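Local coordinates for aminoglycoside 3'-phosphotransferase AphA1-IAB (Acinetobacter baumannii, PDB 4FEX), which phosphorylates the 3'-hydroxyl of kanamycin and related aminoglycosides with ATP, giving resistance to these antibiotics, at residues Pro81-Lys86 against Gly214-Gly219; Pro51-Lys56 against Leu98-Pro103; Lys105-Val110 against Leu205-Gly210. All coordinates share one frame; numbering follows the deposited sequence.

Contact 1: residues Pro81-Lys86 against Gly214-Gly219. With 0TO (N-(3-chlorophenyl)-6,7-dimethoxyquinazolin-4-amine), chain G.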
loop_
_atom_site.group_PDB
_atom_site.type_symbol
_atom_site.label_atom_id
_atom_site.label_comp_id
_atom_site.label_asym_id
_atom_site.label_seq_id
_atom_site.Cartn_x
_atom_site.Cartn_y
_atom_site.Cartn_z
ATOM N N PRO A 81 -2.366 5.396 12.660
ATOM C CA PRO A 81 -1.318 6.426 12.653
ATOM C C PRO A 81 -0.804 6.722 11.243
ATOM O O PRO A 81 -0.172 5.867 10.613
ATOM C CB PRO A 81 -0.212 5.798 13.495
ATOM C CG PRO A 81 -0.383 4.316 13.312
ATOM C CD PRO A 81 -1.864 4.088 13.136
ATOM N N LEU A 82 -1.058 7.924 10.744
ATOM C CA LEU A 82 -0.671 8.239 9.372
ATOM C C LEU A 82 0.176 9.507 9.274
ATOM O O LEU A 82 0.317 10.237 10.260
ATOM C CB LEU A 82 -1.924 8.357 8.505
ATOM C CG LEU A 82 -2.803 7.101 8.445
ATOM C CD1 LEU A 82 -3.860 7.301 7.398
ATOM C CD2 LEU A 82 -1.986 5.865 8.134
ATOM N N PRO A 83 0.773 9.764 8.095
ATOM C CA PRO A 83 1.360 11.100 7.928
ATOM C C PRO A 83 0.237 12.148 7.954
ATOM O O PRO A 83 -0.834 11.882 7.420
ATOM C CB PRO A 83 1.978 11.050 6.524
ATOM C CG PRO A 83 2.056 9.610 6.158
ATOM C CD PRO A 83 0.977 8.907 6.913
ATOM N N THR A 84 0.458 13.309 8.555
ATOM C CA THR A 84 -0.577 14.335 8.533
ATOM C C THR A 84 -0.481 15.236 7.286
ATOM O O THR A 84 0.618 15.573 6.839
ATOM C CB THR A 84 -0.549 15.178 9.822
ATOM O OG1 THR A 84 0.296 16.322 9.639
ATOM C CG2 THR A 84 -0.024 14.335 10.976
ATOM N N ILE A 85 -1.638 15.597 6.726
ATOM C CA ILE A 85 -1.722 16.492 5.568
ATOM C C ILE A 85 -1.467 17.936 5.979
ATOM O O ILE A 85 -2.363 18.617 6.480
ATOM C CB ILE A 85 -3.130 16.488 4.929
ATOM C CG1 ILE A 85 -3.587 15.072 4.565
ATOM C CG2 ILE A 85 -3.190 17.460 3.736
ATOM C CD1 ILE A 85 -5.030 15.025 4.029
ATOM N N LYS A 86 -0.253 18.414 5.774
ATOM C CA LYS A 86 0.016 19.804 6.056
ATOM C C LYS A 86 -0.692 20.683 5.012
ATOM O O LYS A 86 -1.135 21.777 5.332
ATOM C CB LYS A 86 1.528 20.081 6.147
ATOM C CG LYS A 86 1.860 21.539 6.476
ATOM C CD LYS A 86 3.274 21.749 7.054
ATOM C CE LYS A 86 3.524 23.232 7.416
ATOM N NZ LYS A 86 4.973 23.637 7.539
ATOM N N GLY A 214 3.412 3.344 12.019
ATOM C CA GLY A 214 2.557 3.963 11.033
ATOM C C GLY A 214 2.673 3.314 9.684
ATOM O O GLY A 214 3.602 2.558 9.421
ATOM N N CYS A 215 1.723 3.605 8.816
ATOM C CA CYS A 215 1.800 3.072 7.477
ATOM C C CYS A 215 1.693 4.208 6.495
ATOM O O CYS A 215 1.234 5.289 6.841
ATOM C CB CYS A 215 0.691 2.054 7.234
ATOM S SG CYS A 215 -0.927 2.767 7.122
ATOM N N ILE A 216 2.129 3.960 5.271
ATOM C CA ILE A 216 2.080 4.969 4.238
ATOM C C ILE A 216 1.408 4.414 2.996
ATOM O O ILE A 216 1.031 3.248 2.944
ATOM C CB ILE A 216 3.487 5.444 3.856
ATOM C CG1 ILE A 216 4.299 4.260 3.313
ATOM C CG2 ILE A 216 4.175 6.035 5.048
ATOM C CD1 ILE A 216 5.637 4.632 2.661
ATOM N N ASP A 217 1.265 5.280 2.008
ATOM C CA ASP A 217 0.782 4.923 0.687
ATOM C C ASP A 217 -0.677 4.452 0.688
ATOM O O ASP A 217 -1.007 3.370 0.173
ATOM C CB ASP A 217 1.715 3.889 0.056
ATOM C CG ASP A 217 1.948 4.151 -1.397
ATOM O OD1 ASP A 217 2.299 5.310 -1.721
ATOM O OD2 ASP A 217 1.756 3.210 -2.202
ATOM N N VAL A 218 -1.555 5.283 1.238
ATOM C CA VAL A 218 -2.905 4.839 1.561
ATOM C C VAL A 218 -3.907 5.028 0.418
ATOM O O VAL A 218 -5.120 4.936 0.612
ATOM C CB VAL A 218 -3.401 5.546 2.832
ATOM C CG1 VAL A 218 -2.547 5.137 4.013
ATOM C CG2 VAL A 218 -3.333 7.031 2.641
ATOM N N GLY A 219 -3.386 5.248 -0.784
ATOM C CA GLY A 219 -4.205 5.605 -1.925
ATOM C C GLY A 219 -5.272 4.631 -2.376
ATOM O O GLY A 219 -6.233 5.043 -3.027
HETATM C C21 0TO G . 2.949 10.264 0.068
HETATM C C20 0TO G . 3.063 10.212 1.451
HETATM CL CL 0TO G . 1.819 10.856 2.463
HETATM C C18 0TO G . 4.182 9.633 2.051
HETATM C C19 0TO G . 3.987 9.722 -0.682
HETATM C C17 0TO G . 5.094 9.117 -0.068
HETATM C C7 0TO G . 5.262 9.156 1.313
HETATM N N6 0TO G . 6.281 8.502 1.892
HETATM C C4 0TO G . 6.582 8.447 3.211
HETATM N N5 0TO G . 6.051 9.260 4.155
HETATM C C8 0TO G . 6.449 9.221 5.424
HETATM N N9 0TO G . 7.438 8.436 5.835
HETATM C C2 0TO G . 7.681 7.702 3.612
HETATM C C1 0TO G . 8.055 7.655 4.951
HETATM C C3 0TO G . 8.285 6.867 2.690
HETATM C C10 0TO G . 9.322 6.037 3.088
HETATM O O11 0TO G . 9.924 5.243 2.157
HETATM C C14 0TO G . 9.182 3.997 2.040
HETATM C C12 0TO G . 9.733 6.016 4.421
HETATM C C15 0TO G . 9.092 6.835 5.359
HETATM O O13 0TO G . 10.760 5.194 4.797
HETATM C C16 0TO G . 11.516 5.823 5.843
#

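Contact 2: residues Pro51-Lys56 against Leu98-Pro103. With 0TO (N-(3-chlorophenyl)-6,7-dimethoxyquinazolin-4-amine), chain G.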
loop_
_atom_site.group_PDB
_atom_site.type_symbol
_atom_site.label_atom_id
_atom_site.label_comp_id
_atom_site.label_asym_id
_atom_site.label_seq_id
_atom_site.Cartn_x
_atom_site.Cartn_y
_atom_site.Cartn_z
ATOM N N PRO A 51 10.157 19.214 10.815
ATOM C CA PRO A 51 10.203 17.804 10.417
ATOM C C PRO A 51 10.339 17.596 8.897
ATOM O O PRO A 51 9.896 18.436 8.107
ATOM C CB PRO A 51 8.865 17.256 10.936
ATOM C CG PRO A 51 7.950 18.428 10.950
ATOM C CD PRO A 51 8.795 19.654 11.177
ATOM N N GLU A 52 10.965 16.489 8.505
ATOM C CA GLU A 52 11.030 16.083 7.102
ATOM C C GLU A 52 9.616 16.087 6.519
ATOM O O GLU A 52 8.634 15.843 7.233
ATOM C CB GLU A 52 11.679 14.695 6.993
ATOM C CG GLU A 52 11.738 14.069 5.588
ATOM C CD GLU A 52 12.864 13.024 5.443
ATOM O OE1 GLU A 52 14.045 13.405 5.610
ATOM O OE2 GLU A 52 12.578 11.832 5.163
ATOM N N LEU A 53 9.504 16.401 5.236
ATOM C CA LEU A 53 8.198 16.474 4.602
ATOM C C LEU A 53 8.238 15.785 3.258
ATOM O O LEU A 53 9.279 15.762 2.607
ATOM C CB LEU A 53 7.773 17.929 4.386
ATOM C CG LEU A 53 7.438 18.887 5.534
ATOM C CD1 LEU A 53 6.708 20.089 4.970
ATOM C CD2 LEU A 53 6.602 18.240 6.602
ATOM N N PHE A 54 7.112 15.227 2.829
ATOM C CA PHE A 54 7.017 14.768 1.449
ATOM C C PHE A 54 5.982 15.562 0.680
ATOM O O PHE A 54 4.926 15.890 1.205
ATOM C CB PHE A 54 6.699 13.278 1.369
ATOM C CG PHE A 54 7.838 12.397 1.767
ATOM C CD1 PHE A 54 8.803 12.033 0.842
ATOM C CD2 PHE A 54 7.950 11.937 3.060
ATOM C CE1 PHE A 54 9.854 11.217 1.210
ATOM C CE2 PHE A 54 8.992 11.128 3.431
ATOM C CZ PHE A 54 9.942 10.762 2.509
ATOM N N LEU A 55 6.294 15.869 -0.567
ATOM C CA LEU A 55 5.369 16.543 -1.443
ATOM C C LEU A 55 5.179 15.625 -2.640
ATOM O O LEU A 55 6.134 15.350 -3.357
ATOM C CB LEU A 55 5.960 17.891 -1.858
ATOM C CG LEU A 55 5.220 18.786 -2.853
ATOM C CD1 LEU A 55 3.811 19.106 -2.384
ATOM C CD2 LEU A 55 5.998 20.067 -3.051
ATOM N N LYS A 56 3.970 15.098 -2.822
ATOM C CA LYS A 56 3.656 14.252 -3.976
ATOM C C LYS A 56 3.086 15.173 -5.047
ATOM O O LYS A 56 2.307 16.066 -4.722
ATOM C CB LYS A 56 2.623 13.170 -3.612
ATOM C CG LYS A 56 3.151 11.730 -3.473
ATOM C CD LYS A 56 2.085 10.708 -3.910
ATOM C CE LYS A 56 2.587 9.252 -3.906
ATOM N NZ LYS A 56 2.002 8.359 -5.000
ATOM N N LEU A 98 1.265 17.770 0.383
ATOM C CA LEU A 98 2.355 17.913 1.340
ATOM C C LEU A 98 2.001 17.235 2.654
ATOM O O LEU A 98 0.987 17.569 3.271
ATOM C CB LEU A 98 2.650 19.397 1.587
ATOM C CG LEU A 98 3.989 19.789 2.241
ATOM C CD1 LEU A 98 5.180 19.420 1.339
ATOM C CD2 LEU A 98 4.013 21.280 2.614
ATOM N N THR A 99 2.835 16.292 3.084
ATOM C CA THR A 99 2.603 15.574 4.340
ATOM C C THR A 99 3.840 15.554 5.238
ATOM O O THR A 99 4.957 15.819 4.792
ATOM C CB THR A 99 2.170 14.125 4.074
ATOM O OG1 THR A 99 3.120 13.499 3.198
ATOM C CG2 THR A 99 0.792 14.098 3.411
ATOM N N THR A 100 3.646 15.245 6.511
ATOM C CA THR A 100 4.779 15.092 7.404
ATOM C C THR A 100 5.334 13.696 7.170
ATOM O O THR A 100 4.622 12.810 6.706
ATOM C CB THR A 100 4.352 15.191 8.863
ATOM O OG1 THR A 100 3.287 14.266 9.088
ATOM C CG2 THR A 100 3.848 16.585 9.196
ATOM N N ALA A 101 6.604 13.492 7.485
ATOM C CA ALA A 101 7.195 12.177 7.309
ATOM C C ALA A 101 7.050 11.365 8.567
ATOM O O ALA A 101 7.030 11.908 9.666
ATOM C CB ALA A 101 8.666 12.270 6.918
ATOM N N ILE A 102 6.936 10.054 8.387
ATOM C CA ILE A 102 7.037 9.130 9.488
ATOM C C ILE A 102 8.486 8.676 9.601
ATOM O O ILE A 102 9.008 7.971 8.732
ATOM C CB ILE A 102 6.073 7.957 9.331
ATOM C CG1 ILE A 102 4.650 8.496 9.261
ATOM C CG2 ILE A 102 6.188 6.990 10.516
ATOM C CD1 ILE A 102 3.593 7.430 9.438
ATOM N N PRO A 103 9.146 9.119 10.676
ATOM C CA PRO A 103 10.527 8.784 11.028
ATOM C C PRO A 103 10.678 7.297 11.219
ATOM O O PRO A 103 9.880 6.695 11.929
ATOM C CB PRO A 103 10.695 9.454 12.392
ATOM C CG PRO A 103 9.276 9.530 12.947
ATOM C CD PRO A 103 8.490 9.910 11.733
HETATM C C21 0TO G . 2.949 10.264 0.068
HETATM C C20 0TO G . 3.063 10.212 1.451
HETATM CL CL 0TO G . 1.819 10.856 2.463
HETATM C C18 0TO G . 4.182 9.633 2.051
HETATM C C19 0TO G . 3.987 9.722 -0.682
HETATM C C17 0TO G . 5.094 9.117 -0.068
HETATM C C7 0TO G . 5.262 9.156 1.313
HETATM N N6 0TO G . 6.281 8.502 1.892
HETATM C C4 0TO G . 6.582 8.447 3.211
HETATM N N5 0TO G . 6.051 9.260 4.155
HETATM C C8 0TO G . 6.449 9.221 5.424
HETATM N N9 0TO G . 7.438 8.436 5.835
HETATM C C2 0TO G . 7.681 7.702 3.612
HETATM C C1 0TO G . 8.055 7.655 4.951
HETATM C C3 0TO G . 8.285 6.867 2.690
HETATM C C10 0TO G . 9.322 6.037 3.088
HETATM O O11 0TO G . 9.924 5.243 2.157
HETATM C C14 0TO G . 9.182 3.997 2.040
HETATM C C12 0TO G . 9.733 6.016 4.421
HETATM C C15 0TO G . 9.092 6.835 5.359
HETATM O O13 0TO G . 10.760 5.194 4.797
HETATM C C16 0TO G . 11.516 5.823 5.843
#

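Contact 3: residues Lys105-Val110 against Leu205-Gly210. With 0TO (N-(3-chlorophenyl)-6,7-dimethoxyquinazolin-4-amine), chain G.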
loop_
_atom_site.group_PDB
_atom_site.type_symbol
_atom_site.label_atom_id
_atom_site.label_comp_id
_atom_site.label_asym_id
_atom_site.label_seq_id
_atom_site.Cartn_x
_atom_site.Cartn_y
_atom_site.Cartn_z
ATOM N N LYS A 105 12.431 3.273 9.607
ATOM C CA LYS A 105 12.816 2.489 8.436
ATOM C C LYS A 105 11.636 1.639 7.976
ATOM O O LYS A 105 10.684 1.440 8.734
ATOM C CB LYS A 105 14.027 1.625 8.772
ATOM C CG LYS A 105 15.278 2.441 9.095
ATOM C CD LYS A 105 16.363 1.589 9.772
ATOM C CE LYS A 105 17.747 2.225 9.643
ATOM N NZ LYS A 105 18.806 1.442 10.342
ATOM N N THR A 106 11.666 1.165 6.736
ATOM C CA THR A 106 10.553 0.361 6.265
ATOM C C THR A 106 10.654 -0.988 6.928
ATOM O O THR A 106 11.714 -1.347 7.424
ATOM C CB THR A 106 10.505 0.204 4.738
ATOM O OG1 THR A 106 11.582 -0.617 4.290
ATOM C CG2 THR A 106 10.587 1.539 4.075
ATOM N N ALA A 107 9.542 -1.714 6.975
ATOM C CA ALA A 107 9.544 -3.061 7.517
ATOM C C ALA A 107 10.575 -3.899 6.759
ATOM O O ALA A 107 11.282 -4.716 7.348
ATOM C CB ALA A 107 8.176 -3.679 7.391
ATOM N N PHE A 108 10.666 -3.673 5.452
ATOM C CA PHE A 108 11.596 -4.407 4.615
ATOM C C PHE A 108 13.040 -4.161 5.040
ATOM O O PHE A 108 13.815 -5.103 5.216
ATOM C CB PHE A 108 11.405 -4.042 3.148
ATOM C CG PHE A 108 12.379 -4.705 2.237
ATOM C CD1 PHE A 108 12.170 -6.003 1.810
ATOM C CD2 PHE A 108 13.513 -4.040 1.815
ATOM C CE1 PHE A 108 13.074 -6.626 0.971
ATOM C CE2 PHE A 108 14.419 -4.654 0.975
ATOM C CZ PHE A 108 14.202 -5.946 0.553
ATOM N N GLN A 109 13.405 -2.901 5.212
ATOM C CA GLN A 109 14.750 -2.591 5.671
ATOM C C GLN A 109 15.061 -3.254 7.010
ATOM O O GLN A 109 16.112 -3.859 7.173
ATOM C CB GLN A 109 14.964 -1.081 5.759
ATOM C CG GLN A 109 14.872 -0.374 4.418
ATOM C CD GLN A 109 14.748 1.131 4.558
ATOM O OE1 GLN A 109 14.872 1.680 5.657
ATOM N NE2 GLN A 109 14.495 1.809 3.440
ATOM N N VAL A 110 14.146 -3.149 7.967
ATOM C CA VAL A 110 14.398 -3.686 9.298
ATOM C C VAL A 110 14.525 -5.196 9.254
ATOM O O VAL A 110 15.293 -5.773 10.000
ATOM C CB VAL A 110 13.310 -3.285 10.283
ATOM C CG1 VAL A 110 13.709 -3.670 11.689
ATOM C CG2 VAL A 110 13.090 -1.797 10.213
ATOM N N LEU A 205 5.004 -0.096 5.514
ATOM C CA LEU A 205 4.811 0.023 6.952
ATOM C C LEU A 205 6.100 0.490 7.591
ATOM O O LEU A 205 7.163 -0.015 7.274
ATOM C CB LEU A 205 4.332 -1.302 7.528
ATOM C CG LEU A 205 2.927 -1.500 6.966
ATOM C CD1 LEU A 205 2.744 -2.815 6.222
ATOM C CD2 LEU A 205 1.932 -1.351 8.086
ATOM N N ILE A 206 6.012 1.480 8.466
ATOM C CA ILE A 206 7.212 2.130 8.979
ATOM C C ILE A 206 7.520 1.709 10.419
ATOM O O ILE A 206 6.695 1.899 11.327
ATOM C CB ILE A 206 7.094 3.679 8.863
ATOM C CG1 ILE A 206 6.499 4.073 7.505
ATOM C CG2 ILE A 206 8.442 4.362 9.066
ATOM C CD1 ILE A 206 7.280 3.545 6.291
ATOM N N PHE A 207 8.698 1.119 10.624
ATOM C CA PHE A 207 9.148 0.771 11.970
ATOM C C PHE A 207 10.126 1.798 12.536
ATOM O O PHE A 207 10.833 2.481 11.784
ATOM C CB PHE A 207 9.795 -0.610 11.988
ATOM C CG PHE A 207 8.818 -1.732 12.043
ATOM C CD1 PHE A 207 8.107 -2.104 10.912
ATOM C CD2 PHE A 207 8.615 -2.429 13.213
ATOM C CE1 PHE A 207 7.212 -3.139 10.951
ATOM C CE2 PHE A 207 7.719 -3.473 13.256
ATOM C CZ PHE A 207 7.015 -3.825 12.122
ATOM N N ASP A 208 10.172 1.887 13.863
ATOM C CA ASP A 208 11.097 2.785 14.550
ATOM C C ASP A 208 11.310 2.353 15.996
ATOM O O ASP A 208 10.347 2.226 16.757
ATOM C CB ASP A 208 10.573 4.221 14.505
ATOM C CG ASP A 208 11.532 5.218 15.136
ATOM O OD1 ASP A 208 12.723 4.878 15.312
ATOM O OD2 ASP A 208 11.088 6.351 15.445
ATOM N N GLU A 209 12.574 2.134 16.362
ATOM C CA GLU A 209 12.952 1.712 17.714
ATOM C C GLU A 209 12.287 0.387 18.084
ATOM O O GLU A 209 11.918 0.161 19.244
ATOM C CB GLU A 209 12.593 2.784 18.755
ATOM C CG GLU A 209 13.048 4.199 18.409
ATOM C CD GLU A 209 14.377 4.564 19.053
ATOM O OE1 GLU A 209 14.970 3.701 19.743
ATOM O OE2 GLU A 209 14.823 5.721 18.877
ATOM N N GLY A 210 12.124 -0.481 17.092
ATOM C CA GLY A 210 11.498 -1.770 17.325
ATOM C C GLY A 210 9.979 -1.788 17.232
ATOM O O GLY A 210 9.367 -2.851 17.104
HETATM C C21 0TO G . 2.949 10.264 0.068
HETATM C C20 0TO G . 3.063 10.212 1.451
HETATM CL CL 0TO G . 1.819 10.856 2.463
HETATM C C18 0TO G . 4.182 9.633 2.051
HETATM C C19 0TO G . 3.987 9.722 -0.682
HETATM C C17 0TO G . 5.094 9.117 -0.068
HETATM C C7 0TO G . 5.262 9.156 1.313
HETATM N N6 0TO G . 6.281 8.502 1.892
HETATM C C4 0TO G . 6.582 8.447 3.211
HETATM N N5 0TO G . 6.051 9.260 4.155
HETATM C C8 0TO G . 6.449 9.221 5.424
HETATM N N9 0TO G . 7.438 8.436 5.835
HETATM C C2 0TO G . 7.681 7.702 3.612
HETATM C C1 0TO G . 8.055 7.655 4.951
HETATM C C3 0TO G . 8.285 6.867 2.690
HETATM C C10 0TO G . 9.322 6.037 3.088
HETATM O O11 0TO G . 9.924 5.243 2.157
HETATM C C14 0TO G . 9.182 3.997 2.040
HETATM C C12 0TO G . 9.733 6.016 4.421
HETATM C C15 0TO G . 9.092 6.835 5.359
HETATM O O13 0TO G . 10.760 5.194 4.797
HETATM C C16 0TO G . 11.516 5.823 5.843
#

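Contact 1: residues Pro81-Lys86 against Gly214-Gly219
CD2 of L82 enters the hollow between C215 and V218. This methyl lies 3.4 Å from SG of C215, at the end of the strand, and 4.2 Å from CG1 of V218 in the loop after it. With SG set between the backbone N and carbonyl carbon of C215 (chi1 71°), the sulfur faces this methyl. Beside L82, the ring of P81 rests on the flat surface of G214, CG to CA 3.7 Å, where no side chain intervenes. The backbones are joined there by a weak hydrogen bond from C215 N to P81 O, 3.5 Å long. This is the junction of the two lobes of a protein-kinase-like fold: residues 81-86 lead into strand 85-90 of the N-terminal sheet, while residues 214-219 leave strand 211-215 and, in sequence order, probably correspond to the DFG segment of protein kinases. Beyond L82, C215 O points nearly end-on at CD of P83, 3.6 Å away, and CG of P83 lies 4.3 Å from CG2 of I216. Both branches of I216 reach the bound quinazoline: CG2, the one near P83, also touches it around N5 and C4, and CD1 stands 3.5 Å from ring atom C3. CG of P83 meets the chlorine of the same ligand at 3.9 Å. Helix 61-76 backs L82 and V218 through L73, and helix 118-134 packs on P81 and C215 through F128.

Contact 2: residues Pro51-Lys56 against Leu98-Pro103
The N-terminal beta sheet and interlobe linker of a protein-kinase-like fold supply this contact, in which F54 of strand 53-59 pairs antiparallel with T99 of strand 94-100. F54 and T99 form a hydrogen-bonded pair: F54 N donates to T99 O at 3.0 Å, and T99 N returns to F54 O at 2.8 Å. The second bond is the straighter, with 166° at its hydrogen. Just past the strand, A101 N donates to E52 O over 3.1 Å, coming from above the carbonyl plane, 41° out of it. This third bond carries the pairing on to the start of the linker that leads to the second lobe.

On one face of the sheet the leucines interlock. CD1 of L98 packs on CB of L55 at 3.6 Å, while its other methyl, CD2, meets CD1 of L53; in both pairs the side chains cross obliquely. The opposite face carries F54 and T99 and forms a wall of the ligand pocket. CG of F54 stands anti to its carbonyl carbon (chi1 -72°), and this rotation presents one ring face to the ligand, with the bridging amine N6 4.0 Å above the plane and over its centre; CD2 and CE2 lie by N5 of the quinazoline. The methyl of A101 packs obliquely on the same ring at CE2. E52 stretches its chain past A101, CG beside CB, and its carboxylate forms a salt bridge with R43 of the adjacent strand 40-45. In the linker, I102 N lies 3.1 Å from N9 of the ligand, a placement like that of hinge backbone atoms in kinase-inhibitor complexes. At the chlorophenyl end of the ligand, OG1 of T99 is 3.0 Å from the chlorine.

Contact 3: residues Lys105-Val110 against Leu205-Gly210
The first torsion of F207, chi1 -81°, sets its ring anti to the carbonyl carbon and swings it alongside the first helical turn, where CE1 lies 3.7 Å from CB of A107. A107 approaches this ring obliquely. V110, one turn further on, comes over the root of the same side chain: its CG2, anti to its own carbonyl carbon, sits 3.9 Å from CB of F207, and the two side chains cross at about a right angle. Within its own segment, the ring of F207 has the carbonyl oxygen of G210 at its edge and in its plane.

The backbones form a short antiparallel pairing. K105 and F207 are a hydrogen-bonded pair, K105 N to F207 O and F207 N to K105 O, each 2.8 Å. A107 N donates to L205 O at 2.9 Å, so the first residue of the helix is still tied to the strand.

T106 is the N-cap residue, where strand gives way to helix. Its OG1 accepts from Q109 N at 3.1 Å and with 169° at the hydrogen, while Q109 OE1 takes a weak bond from T106 N; together they make a capping box that closes the helix start. The remaining branch of T106, CG2, points to the ligand, 3.5 Å from methoxy carbon C14, and CD1 of I206 approaches the quinazoline at C15. K105 extends over the surface to a salt bridge with E113. Strand 205-208 is the middle of three, between 105-106 and 211-215, with helix 118-134 packed on L205, F207 and V110 through residues that include I121 and F128.

All three contacts touch the same bound quinazoline at the junction of the lobes. Contacts 1 and 2 have centres about 9 Å apart and share the five-stranded sheet, in which strands 85-90 and 94-100 are neighbours; T84 N probably bonds to T100 OG1 there. Contact 3 lies about 15 Å from contact 1 and 16 Å from contact 2, in the three-stranded sheet that also holds strand 211-215. Along the chain, contacts 1 and 2 alternate their segments, contact 2 closes just before contact 3 opens, and both segments of contact 3 fall between those of contact 1. The linker at 101-103 joins the lobes covalently, contact 1 by packing, around a ligand probably in the nucleotide site.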